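Local structure of viral structural protein 4 (Bombyx mori cytoplasmic polyhedrosis virus, 6TZ0) at residues A353-G358 with E488-A493. The protein binds GTP and accompanies the viral RNA-dependent RNA polymerase, probably assisting transcription in the virus particle. Residues are numbered along the deposited sequence; the frame is centred on the assembly and turned at random.
Sequences AEKGAG and EGHFNA
In Lys-355, CG stands anti to the backbone N (chi1 -173°). The chain then runs extended and bends at the last torsion (chi4 63°). In His-490, CG lies anti to the carbonyl carbon (chi1 -74°), which carries the imidazole over to the loop. The two side chains approach at a slant, the amine end beside the ring. Lys-355 NZ lies 4.2 Å from His-490 NE2, so the ends are near neighbours, not a bonded pair. The amine sits oblique to the ring.

The rest of the contact is backbone. Ala-353 N is 3.8 Å from Gly-489 O, too far for a hydrogen bond. Ala-353 O lies 4.2 Å from His-490 O, and the CA atoms of Ala-353 and His-490 are 6.3 Å apart. The touching residues are buried.

The sequence and the strand-loop-helix course of residues 353-358 fit the first part of a P-loop (Walker A motif), which would continue into Lys-359 and Thr-360. Ala-357 N donates to Glu-354 O at 3.2 Å and closes a tight turn. Lys-355, Gly-356 and Gly-358 bind GTP in this protein, although no GTP is bound to this chain here. His-490 is thus a direct neighbour of a GTP-binding lysine.

The ring of His-490 also stacks on Tyr-534 of helix 524-537, which Lys-355 touches as well. Strands 347-353 and 484-489 are parallel neighbours in the five-stranded sheet, and backbone hydrogen bonds between Gly-489 and Val-351 are part of this pairing. The contact forms where the two chains leave the sheet, the first leading through the loop into helix 359-374.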
ATOM      1  N   ALA B 353     -28.376  15.145   7.789  1.00 26.65           N
ATOM      2  CA  ALA B 353     -29.652  14.791   8.388  1.00 26.65           C
ATOM      3  C   ALA B 353     -30.686  14.668   7.285  1.00 26.65           C
ATOM      4  O   ALA B 353     -30.522  15.216   6.194  1.00 26.65           O
ATOM      5  CB  ALA B 353     -30.098  15.827   9.418  1.00 26.65           C
ATOM      6  N   GLU B 354     -31.755  13.937   7.584  1.00 31.79           N
ATOM      7  CA  GLU B 354     -32.868  13.873   6.655  1.00 31.79           C
ATOM      8  C   GLU B 354     -33.633  15.187   6.657  1.00 31.79           C
ATOM      9  O   GLU B 354     -33.714  15.891   7.664  1.00 31.79           O
ATOM     10  CB  GLU B 354     -33.812  12.721   6.991  1.00 31.79           C
ATOM     11  CG  GLU B 354     -33.271  11.342   6.670  1.00 31.79           C
ATOM     12  CD  GLU B 354     -34.280  10.245   6.939  1.00 31.79           C
ATOM     13  OE1 GLU B 354     -35.361  10.551   7.476  1.00 31.79           O
ATOM     14  OE2 GLU B 354     -34.000   9.076   6.612  1.00 31.79           O
ATOM     15  N   LYS B 355     -34.186  15.509   5.502  1.00 32.98           N
ATOM     16  CA  LYS B 355     -34.921  16.745   5.287  1.00 32.98           C
ATOM     17  C   LYS B 355     -36.248  16.652   6.022  1.00 32.98           C
ATOM     18  O   LYS B 355     -37.182  15.993   5.563  1.00 32.98           O
ATOM     19  CB  LYS B 355     -35.112  16.956   3.792  1.00 32.98           C
ATOM     20  CG  LYS B 355     -35.704  18.271   3.413  1.00 32.98           C
ATOM     21  CD  LYS B 355     -35.696  18.437   1.922  1.00 32.98           C
ATOM     22  CE  LYS B 355     -36.362  19.724   1.547  1.00 32.98           C
ATOM     23  NZ  LYS B 355     -35.611  20.874   2.109  1.00 32.98           N
ATOM     24  N   GLY B 356     -36.331  17.293   7.182  1.00 32.40           N
ATOM     25  CA  GLY B 356     -37.532  17.232   7.986  1.00 32.40           C
ATOM     26  C   GLY B 356     -37.256  16.888   9.430  1.00 32.40           C
ATOM     27  O   GLY B 356     -38.183  16.722  10.223  1.00 32.40           O
ATOM     28  N   ALA B 357     -35.975  16.801   9.785  1.00 31.94           N
ATOM     29  CA  ALA B 357     -35.565  16.357  11.109  1.00 31.94           C
ATOM     30  C   ALA B 357     -35.529  17.476  12.137  1.00 31.94           C
ATOM     31  O   ALA B 357     -35.412  17.187  13.331  1.00 31.94           O
ATOM     32  CB  ALA B 357     -34.190  15.696  11.028  1.00 31.94           C
ATOM     33  N   GLY B 358     -35.636  18.731  11.718  1.00 31.21           N
ATOM     34  CA  GLY B 358     -35.547  19.840  12.643  1.00 31.21           C
ATOM     35  C   GLY B 358     -34.127  20.047  13.122  1.00 31.21           C
ATOM     36  O   GLY B 358     -33.888  20.254  14.313  1.00 31.21           O
ATOM     37  N   GLU B 488     -24.348  22.192   7.345  1.00 31.28           N
ATOM     38  CA  GLU B 488     -25.317  21.125   7.170  1.00 31.28           C
ATOM     39  C   GLU B 488     -25.354  20.683   5.712  1.00 31.28           C
ATOM     40  O   GLU B 488     -25.085  21.458   4.795  1.00 31.28           O
ATOM     41  CB  GLU B 488     -26.699  21.597   7.604  1.00 31.28           C
ATOM     42  CG  GLU B 488     -26.785  22.055   9.030  1.00 31.28           C
ATOM     43  CD  GLU B 488     -28.155  22.600   9.358  1.00 31.28           C
ATOM     44  OE1 GLU B 488     -29.003  22.659   8.447  1.00 31.28           O
ATOM     45  OE2 GLU B 488     -28.381  22.988  10.519  1.00 31.28           O
ATOM     46  N   GLY B 489     -25.695  19.411   5.504  1.00 27.82           N
ATOM     47  CA  GLY B 489     -25.779  18.864   4.169  1.00 27.82           C
ATOM     48  C   GLY B 489     -26.991  17.966   4.027  1.00 27.82           C
ATOM     49  O   GLY B 489     -27.619  17.585   5.012  1.00 27.82           O
ATOM     50  N   HIS B 490     -27.317  17.638   2.780  1.00 27.67           N
ATOM     51  CA  HIS B 490     -28.449  16.762   2.522  1.00 27.67           C
ATOM     52  C   HIS B 490     -28.080  15.342   2.133  1.00 27.67           C
ATOM     53  O   HIS B 490     -28.883  14.441   2.369  1.00 27.67           O
ATOM     54  CB  HIS B 490     -29.355  17.324   1.424  1.00 27.67           C
ATOM     55  CG  HIS B 490     -30.185  18.490   1.851  1.00 27.67           C
ATOM     56  ND1 HIS B 490     -29.941  19.776   1.426  1.00 27.67           N
ATOM     57  CD2 HIS B 490     -31.234  18.569   2.701  1.00 27.67           C
ATOM     58  CE1 HIS B 490     -30.839  20.589   1.954  1.00 27.67           C
ATOM     59  NE2 HIS B 490     -31.623  19.883   2.745  1.00 27.67           N
ATOM     60  N   PHE B 491     -26.906  15.110   1.551  1.00 27.38           N
ATOM     61  CA  PHE B 491     -26.584  13.777   1.057  1.00 27.38           C
ATOM     62  C   PHE B 491     -25.079  13.606   0.940  1.00 27.38           C
ATOM     63  O   PHE B 491     -24.330  14.579   0.864  1.00 27.38           O
ATOM     64  CB  PHE B 491     -27.283  13.488  -0.275  1.00 27.38           C
ATOM     65  CG  PHE B 491     -27.042  14.512  -1.350  1.00 27.38           C
ATOM     66  CD1 PHE B 491     -27.887  15.601  -1.484  1.00 27.38           C
ATOM     67  CD2 PHE B 491     -26.013  14.359  -2.260  1.00 27.38           C
ATOM     68  CE1 PHE B 491     -27.685  16.533  -2.469  1.00 27.38           C
ATOM     69  CE2 PHE B 491     -25.812  15.290  -3.253  1.00 27.38           C
ATOM     70  CZ  PHE B 491     -26.651  16.377  -3.354  1.00 27.38           C
ATOM     71  N   ASN B 492     -24.654  12.341   0.909  1.00 28.04           N
ATOM     72  CA  ASN B 492     -23.244  11.998   1.055  1.00 28.04           C
ATOM     73  C   ASN B 492     -22.389  12.350  -0.151  1.00 28.04           C
ATOM     74  O   ASN B 492     -21.163  12.276  -0.047  1.00 28.04           O
ATOM     75  CB  ASN B 492     -23.067  10.507   1.334  1.00 28.04           C
ATOM     76  CG  ASN B 492     -23.606  10.098   2.674  1.00 28.04           C
ATOM     77  OD1 ASN B 492     -24.476   9.243   2.765  1.00 28.04           O
ATOM     78  ND2 ASN B 492     -23.097  10.715   3.728  1.00 28.04           N
ATOM     79  N   ALA B 493     -22.979  12.711  -1.289  1.00 29.25           N
ATOM     80  CA  ALA B 493     -22.156  13.097  -2.427  1.00 29.25           C
ATOM     81  C   ALA B 493     -21.561  14.485  -2.259  1.00 29.25           C
ATOM     82  O   ALA B 493     -20.671  14.860  -3.023  1.00 29.25           O
ATOM     83  CB  ALA B 493     -22.964  13.036  -3.718  1.00 29.25           C
TER